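PDB 1ZB1: BRO1 protein, which sorts cargo into multivesicular bodies as an endosomal adapter recruiting the Doa4 deubiquitinase, and is represented here by its Bro1 domain, which may bind Snf7. Local coordinates for residues 289-294 with 301-306; 282-287 with 308-313; 7-12 with 245-250; 261-266 with 335-340. All blocks are in the same frame, centred on the assembly; numbering follows the deposited sequence.

All four contacts lie within the helical Bro1 domain, and helix 242-269 runs past them all. Interactions 1 and 2 join the same two helices, 275-290 and 303-322, one at the turn and the other further along; their centres are 11 Å apart, and Leu287 packs on Phe306. Interaction 4 lies on the later part of helix 242-269, its centre 14 Å from that of interaction 2, and Tyr261 bridges the two by packing on Ser283 and Leu310. Interaction 3 uses an earlier part of that helix, about 23 Å from interaction 4 between centres, but meets interaction 1 where Phe293 packs on Thr246 and Thr249.

Interaction 1: 289-294 with 301-306; sequences SSLPFK and IDFDGF
Lys294 lays the first carbon of its side chain over one face of the Phe303 ring, and these two residues bury the most surface in the contact. Lys294 CB lies 3.9 Å from the centroid of the Phe303 ring and 24° off the ring normal, a CH-pi contact. With chi1 at 71°, CG stands between the backbone N and the carbonyl carbon, and the chain runs on past the rim, where Lys294 CD is 4.1 Å from Phe303 CD2. The ammonium end then leads away, so a lysine can offer its aliphatic part here and keep its charge off the ring. On the opposite face, Ile301 CG2 sits over the ring centre. Together the segments close a helical hairpin of the Bro1 domain: helix 275-290 runs out through a short 3-10 segment, and helix 303-322 starts with Asp302 as its N-cap, OD1 accepting from Gly305 N. Leu291 reaches the ring obliquely, its CD2 4.1 Å from Phe303 CD1. Ser290 is small enough to come obliquely up to the ring, with OG 3.9 Å from Phe303 CE1, while its hydroxyl is hydrogen-bonded to Leu287 O.

Interaction 2: 282-287 with 308-313; sequences FSMQQL and ETLEKK
Leu310 pushes its branched end against Ser283, Met284 and Leu287, packing together two helices that form an antiparallel hairpin of the Bro1 domain. The segment axes come within 10.3 Å of each other, with their directions 159° apart. Leu310 is the residue of 308-313 whose side chain sets out toward the other helix and touches it. Its CG stands beside the backbone N, anti to the carbonyl carbon (chi1 -72°), which directs it toward 282-287, and the extended chi2 carries CD1 on as the leading methyl. CD1 goes deepest: it comes 3.9 Å from Met284 CA, against the helix backbone itself. Leucine suits this place because its fork can meet several partners at once. Leu287 comes in obliquely, and its CD2 lies 4.1 Å from Leu310 CD1. Met284 flanks the methyl; its long, flexible chain bends at chi2 (66°) and leaves SD 4.3 Å from Leu310 CD1.

Ser283 is short, so the leucine methyls can lie against it and against Met284 CA, while Leu310 fills the distance between the helices. The serine hydroxyl is buried yet satisfied, being hydrogen-bonded to Ser257 O of helix 242-269, so the polar atom can lie against hydrocarbon. That third helix also holds Lys313 in a salt bridge with Glu268. The bonded oxygen is straddled by the leucine fork: Ser283 OG is 3.6 Å from Leu310 CD1 and 3.7 Å from Leu310 CD2.

Interaction 3: 7-12 with 245-250; sequences KPYLFD and KTTVTC
Phe11 and Tyr9 both send their rings from the N-terminal segment toward Thr247, and Phe11 reaches on to Val248. The path of the Phe11 side chain begins at CB, which points to helix 242-269; CG lies beside the backbone N, anti to the carbonyl carbon (chi1 -68°). Neither these atoms nor CD1 and CD2 come within contact distance of 245-250, and contact starts at the far rim. CE1 meets the methyl and the CB of Thr247, with Phe11 CE1 to Thr247 CG2 at 3.8 Å, and it also lies at the edge of the Tyr9 ring. At the tip, Phe11 CZ faces two methyls, 4.0 Å from Thr247 CG2 and 3.9 Å from Val248 CG2. On the other flank CE2 meets Val248 CG2, which lies in the plane of the ring at its edge. The Phe11 ring faces are thus not used in this contact, and the ring stacks with Trp244.

Threonine suits its place by having two different branches. Thr247 CG2 packs on both rings, 4.0 Å from Tyr9 CD2, while Thr247 OG1 and Tyr9 OH are joined by one water, whose oxygen is 2.8 Å from Tyr9 OH. With Phe11 N hydrogen-bonded to Glu189, this is the extended N-terminal segment of a Bro1 domain lying across its helices, Phe11 set between helices 176-198 and 242-269 and Tyr9 packed against helix 242-269 and the loop of Leu297 and Phe300.

Interaction 4: 261-266 with 335-340; sequences YYHGLH and VDSIKA
This is a van der Waals contact between a helix and a loop, in which His263 on helix 242-269 is covered by Ile338 and flanked by Ser337 from the connection between helices 303-322 and 349-371. His263 CG stands anti to the backbone N (chi1 180°), extending the imidazole out from the helix toward the loop. Ile338 crosses it obliquely: its CG1 lies over one ring face, toward the rim, 4.0 Å from His263 CG, and its CD1 continues to His263 CB at 3.9 Å. A flat ring gives the isoleucine a surface to lie on, and the unbranched arm of the isoleucine is slim enough to lie along it. Ser337, at the end of a short 3-10 segment, approaches the outer part of the ring. Its OG is 4.1 Å from both His263 NE2 and His263 CE1, too far for a hydrogen bond, so the hydroxyl merely packs there. The imidazole also makes an edge-to-face contact with Phe279 of helix 275-290, a residue that Ser337 touches as well. Ser212 of helix 208-230 meets both His263 and Ile338, so the loop rests where helices 208-230, 242-269 and 275-290 come together.

Interaction 1: 289-294 with 301-306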
loop_
_atom_site.group_PDB
_atom_site.type_symbol
_atom_site.label_atom_id
_atom_site.label_comp_id
_atom_site.label_asym_id
_atom_site.label_seq_id
_atom_site.Cartn_x
_atom_site.Cartn_y
_atom_site.Cartn_z
ATOM N N SER A 289 26.210 3.302 2.195
ATOM C CA SER A 289 25.517 3.530 0.927
ATOM C C SER A 289 24.160 4.225 1.106
ATOM O O SER A 289 23.704 4.942 0.214
ATOM C CB SER A 289 25.290 2.203 0.192
ATOM O OG SER A 289 26.488 1.684 -0.352
ATOM N N SER A 290 23.522 4.017 2.254
ATOM C CA SER A 290 22.209 4.600 2.518
ATOM C C SER A 290 22.250 6.049 2.979
ATOM O O SER A 290 21.275 6.788 2.822
ATOM C CB SER A 290 21.477 3.792 3.591
ATOM O OG SER A 290 21.982 4.100 4.883
ATOM N N LEU A 291 23.383 6.438 3.552
ATOM C CA LEU A 291 23.569 7.772 4.100
ATOM C C LEU A 291 23.205 8.951 3.200
ATOM O O LEU A 291 22.539 9.884 3.641
ATOM C CB LEU A 291 25.010 7.909 4.603
ATOM C CG LEU A 291 25.345 6.912 5.718
ATOM C CD1 LEU A 291 26.803 7.059 6.132
ATOM C CD2 LEU A 291 24.421 7.150 6.909
ATOM N N PRO A 292 23.632 8.928 1.932
ATOM C CA PRO A 292 23.294 10.052 1.049
ATOM C C PRO A 292 21.786 10.206 0.800
ATOM O O PRO A 292 21.345 11.231 0.281
ATOM C CB PRO A 292 24.051 9.724 -0.241
ATOM C CG PRO A 292 25.198 8.890 0.231
ATOM C CD PRO A 292 24.539 7.989 1.254
ATOM N N PHE A 293 20.997 9.201 1.176
ATOM C CA PHE A 293 19.552 9.258 0.953
ATOM C C PHE A 293 18.724 9.316 2.235
ATOM O O PHE A 293 17.500 9.189 2.189
ATOM C CB PHE A 293 19.096 8.046 0.139
ATOM C CG PHE A 293 19.910 7.798 -1.095
ATOM C CD1 PHE A 293 21.001 6.937 -1.062
ATOM C CD2 PHE A 293 19.578 8.417 -2.298
ATOM C CE1 PHE A 293 21.752 6.691 -2.212
ATOM C CE2 PHE A 293 20.321 8.179 -3.453
ATOM C CZ PHE A 293 21.412 7.314 -3.412
ATOM N N LYS A 294 19.386 9.527 3.368
ATOM C CA LYS A 294 18.726 9.564 4.676
ATOM C C LYS A 294 17.924 10.819 4.991
ATOM O O LYS A 294 17.224 10.875 6.002
ATOM C CB LYS A 294 19.772 9.389 5.782
ATOM C CG LYS A 294 20.694 10.602 5.960
ATOM C CD LYS A 294 21.540 10.474 7.225
ATOM C CE LYS A 294 22.358 11.731 7.497
ATOM N NZ LYS A 294 23.468 11.905 6.519
ATOM N N ILE A 301 15.333 7.125 12.225
ATOM C CA ILE A 301 16.376 6.113 12.376
ATOM C C ILE A 301 17.664 6.741 12.905
ATOM O O ILE A 301 18.181 7.692 12.318
ATOM C CB ILE A 301 16.700 5.442 11.022
ATOM C CG1 ILE A 301 15.477 4.680 10.510
ATOM C CG2 ILE A 301 17.893 4.499 11.173
ATOM C CD1 ILE A 301 15.675 4.088 9.127
ATOM N N ASP A 302 18.188 6.198 14.002
ATOM C CA ASP A 302 19.421 6.715 14.591
ATOM C C ASP A 302 20.626 6.198 13.804
ATOM O O ASP A 302 21.354 5.319 14.267
ATOM C CB ASP A 302 19.534 6.267 16.050
ATOM C CG ASP A 302 20.629 7.003 16.806
ATOM O OD1 ASP A 302 21.720 7.223 16.236
ATOM O OD2 ASP A 302 20.398 7.353 17.981
ATOM N N PHE A 303 20.833 6.749 12.611
ATOM C CA PHE A 303 21.935 6.341 11.746
ATOM C C PHE A 303 23.322 6.344 12.401
ATOM O O PHE A 303 24.094 5.398 12.224
ATOM C CB PHE A 303 21.961 7.230 10.500
ATOM C CG PHE A 303 20.826 6.975 9.546
ATOM C CD1 PHE A 303 20.905 5.948 8.614
ATOM C CD2 PHE A 303 19.679 7.758 9.586
ATOM C CE1 PHE A 303 19.851 5.701 7.726
ATOM C CE2 PHE A 303 18.619 7.522 8.705
ATOM C CZ PHE A 303 18.711 6.489 7.773
ATOM N N ASP A 304 23.644 7.401 13.142
ATOM C CA ASP A 304 24.950 7.489 13.791
ATOM C C ASP A 304 25.119 6.458 14.904
ATOM O O ASP A 304 26.206 5.912 15.088
ATOM C CB ASP A 304 25.189 8.899 14.345
ATOM C CG ASP A 304 25.262 9.951 13.249
ATOM O OD1 ASP A 304 25.866 9.670 12.191
ATOM O OD2 ASP A 304 24.725 11.063 13.449
ATOM N N GLY A 305 24.043 6.191 15.637
ATOM C CA GLY A 305 24.105 5.214 16.710
ATOM C C GLY A 305 24.319 3.803 16.190
ATOM O O GLY A 305 24.997 2.994 16.824
ATOM N N PHE A 306 23.739 3.500 15.032
ATOM C CA PHE A 306 23.881 2.177 14.446
ATOM C C PHE A 306 25.288 2.001 13.882
ATOM O O PHE A 306 25.854 0.911 13.938
ATOM C CB PHE A 306 22.827 1.966 13.347
ATOM C CG PHE A 306 22.861 0.596 12.726
ATOM C CD1 PHE A 306 22.799 -0.548 13.522
ATOM C CD2 PHE A 306 22.955 0.448 11.345
ATOM C CE1 PHE A 306 22.835 -1.822 12.951
ATOM C CE2 PHE A 306 22.991 -0.817 10.762
ATOM C CZ PHE A 306 22.932 -1.958 11.567
#

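Interaction 2: 282-287 with 308-313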
loop_
_atom_site.group_PDB
_atom_site.type_symbol
_atom_site.label_atom_id
_atom_site.label_comp_id
_atom_site.label_asym_id
_atom_site.label_seq_id
_atom_site.Cartn_x
_atom_site.Cartn_y
_atom_site.Cartn_z
ATOM N N PHE A 282 30.447 -6.085 5.200
ATOM C CA PHE A 282 29.424 -5.839 4.190
ATOM C C PHE A 282 28.312 -4.953 4.736
ATOM O O PHE A 282 27.823 -4.058 4.042
ATOM C CB PHE A 282 28.828 -7.163 3.706
ATOM C CG PHE A 282 27.734 -6.999 2.693
ATOM C CD1 PHE A 282 28.013 -6.505 1.420
ATOM C CD2 PHE A 282 26.420 -7.335 3.008
ATOM C CE1 PHE A 282 26.999 -6.348 0.475
ATOM C CE2 PHE A 282 25.398 -7.183 2.071
ATOM C CZ PHE A 282 25.688 -6.689 0.802
ATOM N N SER A 283 27.916 -5.207 5.978
ATOM C CA SER A 283 26.867 -4.430 6.620
ATOM C C SER A 283 27.229 -2.946 6.656
ATOM O O SER A 283 26.413 -2.089 6.317
ATOM C CB SER A 283 26.636 -4.932 8.045
ATOM O OG SER A 283 25.594 -4.209 8.679
ATOM N N MET A 284 28.457 -2.650 7.074
ATOM C CA MET A 284 28.933 -1.274 7.153
ATOM C C MET A 284 28.880 -0.602 5.783
ATOM O O MET A 284 28.506 0.561 5.675
ATOM C CB MET A 284 30.371 -1.233 7.685
ATOM C CG MET A 284 30.936 0.179 7.841
ATOM S SD MET A 284 30.096 1.148 9.118
ATOM C CE MET A 284 28.944 2.074 8.168
ATOM N N GLN A 285 29.270 -1.340 4.749
ATOM C CA GLN A 285 29.253 -0.827 3.382
ATOM C C GLN A 285 27.847 -0.343 3.026
ATOM O O GLN A 285 27.654 0.799 2.613
ATOM C CB GLN A 285 29.673 -1.926 2.400
ATOM C CG GLN A 285 31.132 -2.354 2.502
ATOM C CD GLN A 285 31.447 -3.559 1.625
ATOM O OE1 GLN A 285 31.102 -3.589 0.444
ATOM N NE2 GLN A 285 32.109 -4.559 2.203
ATOM N N GLN A 286 26.870 -1.230 3.195
ATOM C CA GLN A 286 25.483 -0.917 2.895
ATOM C C GLN A 286 24.952 0.259 3.703
ATOM O O GLN A 286 24.245 1.111 3.168
ATOM C CB GLN A 286 24.613 -2.152 3.125
ATOM C CG GLN A 286 24.809 -3.221 2.069
ATOM C CD GLN A 286 24.522 -2.700 0.671
ATOM O OE1 GLN A 286 23.462 -2.119 0.418
ATOM N NE2 GLN A 286 25.458 -2.910 -0.244
ATOM N N LEU A 287 25.286 0.312 4.989
ATOM C CA LEU A 287 24.824 1.419 5.817
ATOM C C LEU A 287 25.372 2.734 5.261
ATOM O O LEU A 287 24.660 3.738 5.191
ATOM C CB LEU A 287 25.280 1.246 7.265
ATOM C CG LEU A 287 24.926 2.425 8.174
ATOM C CD1 LEU A 287 23.420 2.568 8.262
ATOM C CD2 LEU A 287 25.519 2.211 9.562
ATOM N N GLU A 308 27.923 3.207 15.105
ATOM C CA GLU A 308 28.755 2.933 16.270
ATOM C C GLU A 308 28.593 1.490 16.727
ATOM O O GLU A 308 29.566 0.832 17.096
ATOM C CB GLU A 308 28.393 3.872 17.423
ATOM C CG GLU A 308 28.842 5.304 17.217
ATOM C CD GLU A 308 28.630 6.159 18.451
ATOM O OE1 GLU A 308 29.137 5.778 19.531
ATOM O OE2 GLU A 308 27.960 7.210 18.341
ATOM N N THR A 309 27.357 1.004 16.708
ATOM C CA THR A 309 27.072 -0.363 17.115
ATOM C C THR A 309 27.844 -1.354 16.246
ATOM O O THR A 309 28.395 -2.331 16.754
ATOM C CB THR A 309 25.563 -0.665 17.019
ATOM O OG1 THR A 309 24.854 0.169 17.943
ATOM C CG2 THR A 309 25.285 -2.125 17.347
ATOM N N LEU A 310 27.895 -1.095 14.941
ATOM C CA LEU A 310 28.612 -1.970 14.020
ATOM C C LEU A 310 30.111 -1.943 14.261
ATOM O O LEU A 310 30.742 -2.988 14.395
ATOM C CB LEU A 310 28.346 -1.575 12.565
ATOM C CG LEU A 310 26.974 -1.877 11.967
ATOM C CD1 LEU A 310 26.963 -1.479 10.499
ATOM C CD2 LEU A 310 26.666 -3.356 12.109
ATOM N N GLU A 311 30.682 -0.744 14.297
ATOM C CA GLU A 311 32.115 -0.601 14.512
ATOM C C GLU A 311 32.524 -1.245 15.827
ATOM O O GLU A 311 33.527 -1.954 15.897
ATOM C CB GLU A 311 32.509 0.880 14.501
ATOM C CG GLU A 311 32.445 1.509 13.116
ATOM C CD GLU A 311 32.869 2.969 13.099
ATOM O OE1 GLU A 311 32.968 3.537 11.991
ATOM O OE2 GLU A 311 33.100 3.542 14.187
ATOM N N LYS A 312 31.733 -1.000 16.863
ATOM C CA LYS A 312 31.994 -1.552 18.181
ATOM C C LYS A 312 32.109 -3.075 18.095
ATOM O O LYS A 312 33.078 -3.665 18.575
ATOM C CB LYS A 312 30.862 -1.149 19.125
ATOM C CG LYS A 312 31.244 -1.117 20.595
ATOM C CD LYS A 312 30.316 -0.182 21.362
ATOM C CE LYS A 312 30.362 1.230 20.776
ATOM N NZ LYS A 312 29.489 2.199 21.501
ATOM N N LYS A 313 31.122 -3.705 17.466
ATOM C CA LYS A 313 31.115 -5.156 17.316
ATOM C C LYS A 313 32.251 -5.592 16.399
ATOM O O LYS A 313 32.916 -6.598 16.645
ATOM C CB LYS A 313 29.782 -5.619 16.727
ATOM C CG LYS A 313 29.460 -7.071 17.015
ATOM C CD LYS A 313 29.252 -7.273 18.511
ATOM C CE LYS A 313 29.020 -8.727 18.845
ATOM N NZ LYS A 313 30.176 -9.540 18.398
#

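Interaction 3: 7-12 with 245-250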
loop_
_atom_site.group_PDB
_atom_site.type_symbol
_atom_site.label_atom_id
_atom_site.label_comp_id
_atom_site.label_asym_id
_atom_site.label_seq_id
_atom_site.Cartn_x
_atom_site.Cartn_y
_atom_site.Cartn_z
ATOM N N LYS A 7 11.525 4.664 14.654
ATOM C CA LYS A 7 10.167 5.136 14.408
ATOM C C LYS A 7 9.806 4.834 12.952
ATOM O O LYS A 7 10.607 5.062 12.045
ATOM C CB LYS A 7 10.072 6.645 14.649
ATOM C CG LYS A 7 10.684 7.134 15.962
ATOM C CD LYS A 7 9.986 6.544 17.174
ATOM C CE LYS A 7 10.534 7.139 18.471
ATOM N NZ LYS A 7 11.998 6.898 18.643
ATOM N N PRO A 8 8.590 4.319 12.711
ATOM C CA PRO A 8 8.136 3.989 11.358
ATOM C C PRO A 8 7.815 5.216 10.513
ATOM O O PRO A 8 7.180 6.157 10.982
ATOM C CB PRO A 8 6.902 3.133 11.615
ATOM C CG PRO A 8 6.333 3.762 12.841
ATOM C CD PRO A 8 7.559 3.969 13.706
ATOM N N TYR A 9 8.259 5.190 9.261
ATOM C CA TYR A 9 8.018 6.280 8.326
ATOM C C TYR A 9 7.084 5.763 7.225
ATOM O O TYR A 9 7.508 4.989 6.366
ATOM C CB TYR A 9 9.339 6.727 7.701
ATOM C CG TYR A 9 9.219 7.944 6.816
ATOM C CD1 TYR A 9 9.474 9.218 7.317
ATOM C CD2 TYR A 9 8.840 7.824 5.478
ATOM C CE1 TYR A 9 9.356 10.349 6.508
ATOM C CE2 TYR A 9 8.721 8.949 4.659
ATOM C CZ TYR A 9 8.982 10.206 5.182
ATOM O OH TYR A 9 8.880 11.320 4.387
ATOM N N LEU A 10 5.826 6.189 7.252
ATOM C CA LEU A 10 4.847 5.750 6.258
ATOM C C LEU A 10 4.492 6.849 5.255
ATOM O O LEU A 10 4.256 7.998 5.639
ATOM C CB LEU A 10 3.570 5.271 6.959
ATOM C CG LEU A 10 3.757 4.123 7.959
ATOM C CD1 LEU A 10 2.419 3.780 8.598
ATOM C CD2 LEU A 10 4.341 2.911 7.254
ATOM N N PHE A 11 4.459 6.493 3.974
ATOM C CA PHE A 11 4.120 7.447 2.922
ATOM C C PHE A 11 2.648 7.826 3.029
ATOM O O PHE A 11 1.796 6.977 3.295
ATOM C CB PHE A 11 4.391 6.855 1.530
ATOM C CG PHE A 11 5.851 6.649 1.220
ATOM C CD1 PHE A 11 6.838 7.340 1.920
ATOM C CD2 PHE A 11 6.238 5.780 0.199
ATOM C CE1 PHE A 11 8.192 7.171 1.612
ATOM C CE2 PHE A 11 7.587 5.601 -0.121
ATOM C CZ PHE A 11 8.567 6.301 0.592
ATOM N N ASP A 12 2.351 9.102 2.818
ATOM C CA ASP A 12 0.974 9.583 2.901
ATOM C C ASP A 12 0.354 9.595 1.502
ATOM O O ASP A 12 0.676 10.460 0.681
ATOM C CB ASP A 12 0.956 10.991 3.496
ATOM C CG ASP A 12 -0.382 11.348 4.101
ATOM O OD1 ASP A 12 -0.756 10.727 5.123
ATOM O OD2 ASP A 12 -1.065 12.245 3.554
ATOM N N LYS A 245 11.155 8.933 -3.624
ATOM C CA LYS A 245 12.290 8.304 -4.284
ATOM C C LYS A 245 13.521 8.136 -3.390
ATOM O O LYS A 245 14.096 7.049 -3.313
ATOM C CB LYS A 245 12.665 9.098 -5.538
ATOM C CG LYS A 245 13.570 8.346 -6.499
ATOM C CD LYS A 245 13.826 9.157 -7.759
ATOM C CE LYS A 245 14.585 8.343 -8.788
ATOM N NZ LYS A 245 15.873 7.849 -8.232
ATOM N N THR A 246 13.921 9.202 -2.706
ATOM C CA THR A 246 15.103 9.133 -1.856
ATOM C C THR A 246 14.922 8.224 -0.644
ATOM O O THR A 246 15.853 7.534 -0.237
ATOM C CB THR A 246 15.534 10.540 -1.379
ATOM O OG1 THR A 246 14.499 11.120 -0.575
ATOM C CG2 THR A 246 15.789 11.441 -2.577
ATOM N N THR A 247 13.720 8.211 -0.078
ATOM C CA THR A 247 13.454 7.378 1.091
ATOM C C THR A 247 13.417 5.882 0.760
ATOM O O THR A 247 13.837 5.049 1.563
ATOM C CB THR A 247 12.142 7.816 1.765
ATOM O OG1 THR A 247 12.314 9.138 2.288
ATOM C CG2 THR A 247 11.765 6.874 2.898
ATOM N N VAL A 248 12.924 5.544 -0.425
ATOM C CA VAL A 248 12.866 4.153 -0.849
ATOM C C VAL A 248 14.298 3.640 -1.017
ATOM O O VAL A 248 14.634 2.528 -0.597
ATOM C CB VAL A 248 12.090 4.018 -2.187
ATOM C CG1 VAL A 248 12.356 2.657 -2.818
ATOM C CG2 VAL A 248 10.592 4.190 -1.934
ATOM N N THR A 249 15.147 4.462 -1.623
ATOM C CA THR A 249 16.540 4.085 -1.835
ATOM C C THR A 249 17.271 3.918 -0.502
ATOM O O THR A 249 18.057 2.991 -0.329
ATOM C CB THR A 249 17.275 5.138 -2.693
ATOM O OG1 THR A 249 16.658 5.205 -3.985
ATOM C CG2 THR A 249 18.744 4.765 -2.855
ATOM N N CYS A 250 17.005 4.812 0.439
ATOM C CA CYS A 250 17.643 4.731 1.743
ATOM C C CYS A 250 17.249 3.415 2.426
ATOM O O CYS A 250 18.109 2.660 2.900
ATOM C CB CYS A 250 17.220 5.918 2.607
ATOM S SG CYS A 250 18.059 6.004 4.206
HETATM O O HOH W 1 10.201 10.508 2.013
#

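Interaction 4: 261-266 with 335-340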
loop_
_atom_site.group_PDB
_atom_site.type_symbol
_atom_site.label_atom_id
_atom_site.label_comp_id
_atom_site.label_asym_id
_atom_site.label_seq_id
_atom_site.Cartn_x
_atom_site.Cartn_y
_atom_site.Cartn_z
ATOM N N TYR A 261 24.078 -7.471 9.241
ATOM C CA TYR A 261 24.446 -7.323 10.642
ATOM C C TYR A 261 23.947 -8.509 11.465
ATOM O O TYR A 261 24.725 -9.177 12.151
ATOM C CB TYR A 261 23.863 -6.020 11.197
ATOM C CG TYR A 261 23.913 -5.885 12.712
ATOM C CD1 TYR A 261 25.124 -5.951 13.406
ATOM C CD2 TYR A 261 22.750 -5.671 13.445
ATOM C CE1 TYR A 261 25.168 -5.806 14.791
ATOM C CE2 TYR A 261 22.782 -5.524 14.824
ATOM C CZ TYR A 261 23.993 -5.593 15.492
ATOM O OH TYR A 261 24.021 -5.446 16.857
ATOM N N TYR A 262 22.648 -8.781 11.392
ATOM C CA TYR A 262 22.090 -9.882 12.164
ATOM C C TYR A 262 22.634 -11.246 11.756
ATOM O O TYR A 262 22.806 -12.117 12.605
ATOM C CB TYR A 262 20.564 -9.840 12.109
ATOM C CG TYR A 262 20.004 -8.847 13.097
ATOM C CD1 TYR A 262 19.940 -9.152 14.456
ATOM C CD2 TYR A 262 19.605 -7.573 12.689
ATOM C CE1 TYR A 262 19.495 -8.219 15.383
ATOM C CE2 TYR A 262 19.163 -6.632 13.606
ATOM C CZ TYR A 262 19.110 -6.960 14.950
ATOM O OH TYR A 262 18.679 -6.031 15.862
ATOM N N HIS A 263 22.923 -11.435 10.473
ATOM C CA HIS A 263 23.476 -12.709 10.033
ATOM C C HIS A 263 24.877 -12.842 10.632
ATOM O O HIS A 263 25.350 -13.948 10.909
ATOM C CB HIS A 263 23.542 -12.777 8.506
ATOM C CG HIS A 263 24.108 -14.061 7.985
ATOM N ND1 HIS A 263 25.395 -14.169 7.504
ATOM C CD2 HIS A 263 23.569 -15.301 7.895
ATOM C CE1 HIS A 263 25.624 -15.418 7.140
ATOM N NE2 HIS A 263 24.532 -16.126 7.367
ATOM N N GLY A 264 25.530 -11.701 10.834
ATOM C CA GLY A 264 26.862 -11.696 11.412
ATOM C C GLY A 264 26.800 -12.091 12.875
ATOM O O GLY A 264 27.626 -12.871 13.344
ATOM N N LEU A 265 25.821 -11.552 13.599
ATOM C CA LEU A 265 25.659 -11.878 15.010
ATOM C C LEU A 265 25.391 -13.375 15.159
ATOM O O LEU A 265 25.710 -13.977 16.184
ATOM C CB LEU A 265 24.506 -11.080 15.621
ATOM C CG LEU A 265 24.707 -9.567 15.738
ATOM C CD1 LEU A 265 23.504 -8.947 16.424
ATOM C CD2 LEU A 265 25.976 -9.270 16.531
ATOM N N HIS A 266 24.806 -13.968 14.124
ATOM C CA HIS A 266 24.515 -15.394 14.124
ATOM C C HIS A 266 25.808 -16.173 13.901
ATOM O O HIS A 266 26.072 -17.166 14.582
ATOM C CB HIS A 266 23.499 -15.724 13.026
ATOM C CG HIS A 266 23.478 -17.168 12.635
ATOM N ND1 HIS A 266 24.016 -17.624 11.451
ATOM C CD2 HIS A 266 23.025 -18.263 13.290
ATOM C CE1 HIS A 266 23.897 -18.938 11.394
ATOM N NE2 HIS A 266 23.300 -19.351 12.499
ATOM N N VAL A 335 26.162 -13.061 -0.922
ATOM C CA VAL A 335 24.968 -12.259 -0.683
ATOM C C VAL A 335 23.726 -13.146 -0.587
ATOM O O VAL A 335 22.874 -12.943 0.280
ATOM C CB VAL A 335 24.765 -11.206 -1.804
ATOM C CG1 VAL A 335 24.642 -11.895 -3.154
ATOM C CG2 VAL A 335 23.530 -10.364 -1.514
ATOM N N ASP A 336 23.635 -14.134 -1.473
ATOM C CA ASP A 336 22.500 -15.049 -1.480
ATOM C C ASP A 336 22.611 -16.079 -0.363
ATOM O O ASP A 336 21.899 -17.083 -0.355
ATOM C CB ASP A 336 22.388 -15.751 -2.836
ATOM C CG ASP A 336 21.959 -14.806 -3.945
ATOM O OD1 ASP A 336 21.841 -15.254 -5.105
ATOM O OD2 ASP A 336 21.736 -13.611 -3.653
ATOM N N SER A 337 23.515 -15.820 0.575
ATOM C CA SER A 337 23.708 -16.705 1.716
ATOM C C SER A 337 22.544 -16.460 2.671
ATOM O O SER A 337 22.172 -17.334 3.456
ATOM C CB SER A 337 25.035 -16.393 2.412
ATOM O OG SER A 337 25.243 -17.237 3.529
ATOM N N ILE A 338 21.978 -15.258 2.594
ATOM C CA ILE A 338 20.842 -14.880 3.426
ATOM C C ILE A 338 19.579 -15.102 2.605
ATOM O O ILE A 338 19.378 -14.457 1.579
ATOM C CB ILE A 338 20.907 -13.397 3.840
ATOM C CG1 ILE A 338 22.235 -13.111 4.544
ATOM C CG2 ILE A 338 19.743 -13.068 4.764
ATOM C CD1 ILE A 338 22.419 -11.660 4.948
ATOM N N LYS A 339 18.732 -16.014 3.068
ATOM C CA LYS A 339 17.493 -16.351 2.374
ATOM C C LYS A 339 16.297 -15.541 2.881
ATOM O O LYS A 339 15.795 -15.767 3.983
ATOM C CB LYS A 339 17.233 -17.847 2.532
ATOM C CG LYS A 339 18.438 -18.693 2.148
ATOM C CD LYS A 339 18.332 -20.107 2.688
ATOM C CE LYS A 339 19.622 -20.879 2.452
ATOM N NZ LYS A 339 19.589 -22.232 3.076
ATOM N N ALA A 340 15.846 -14.603 2.055
ATOM C CA ALA A 340 14.727 -13.725 2.391
ATOM C C ALA A 340 13.444 -14.449 2.795
ATOM O O ALA A 340 13.109 -15.501 2.250
ATOM C CB ALA A 340 14.442 -12.788 1.220
#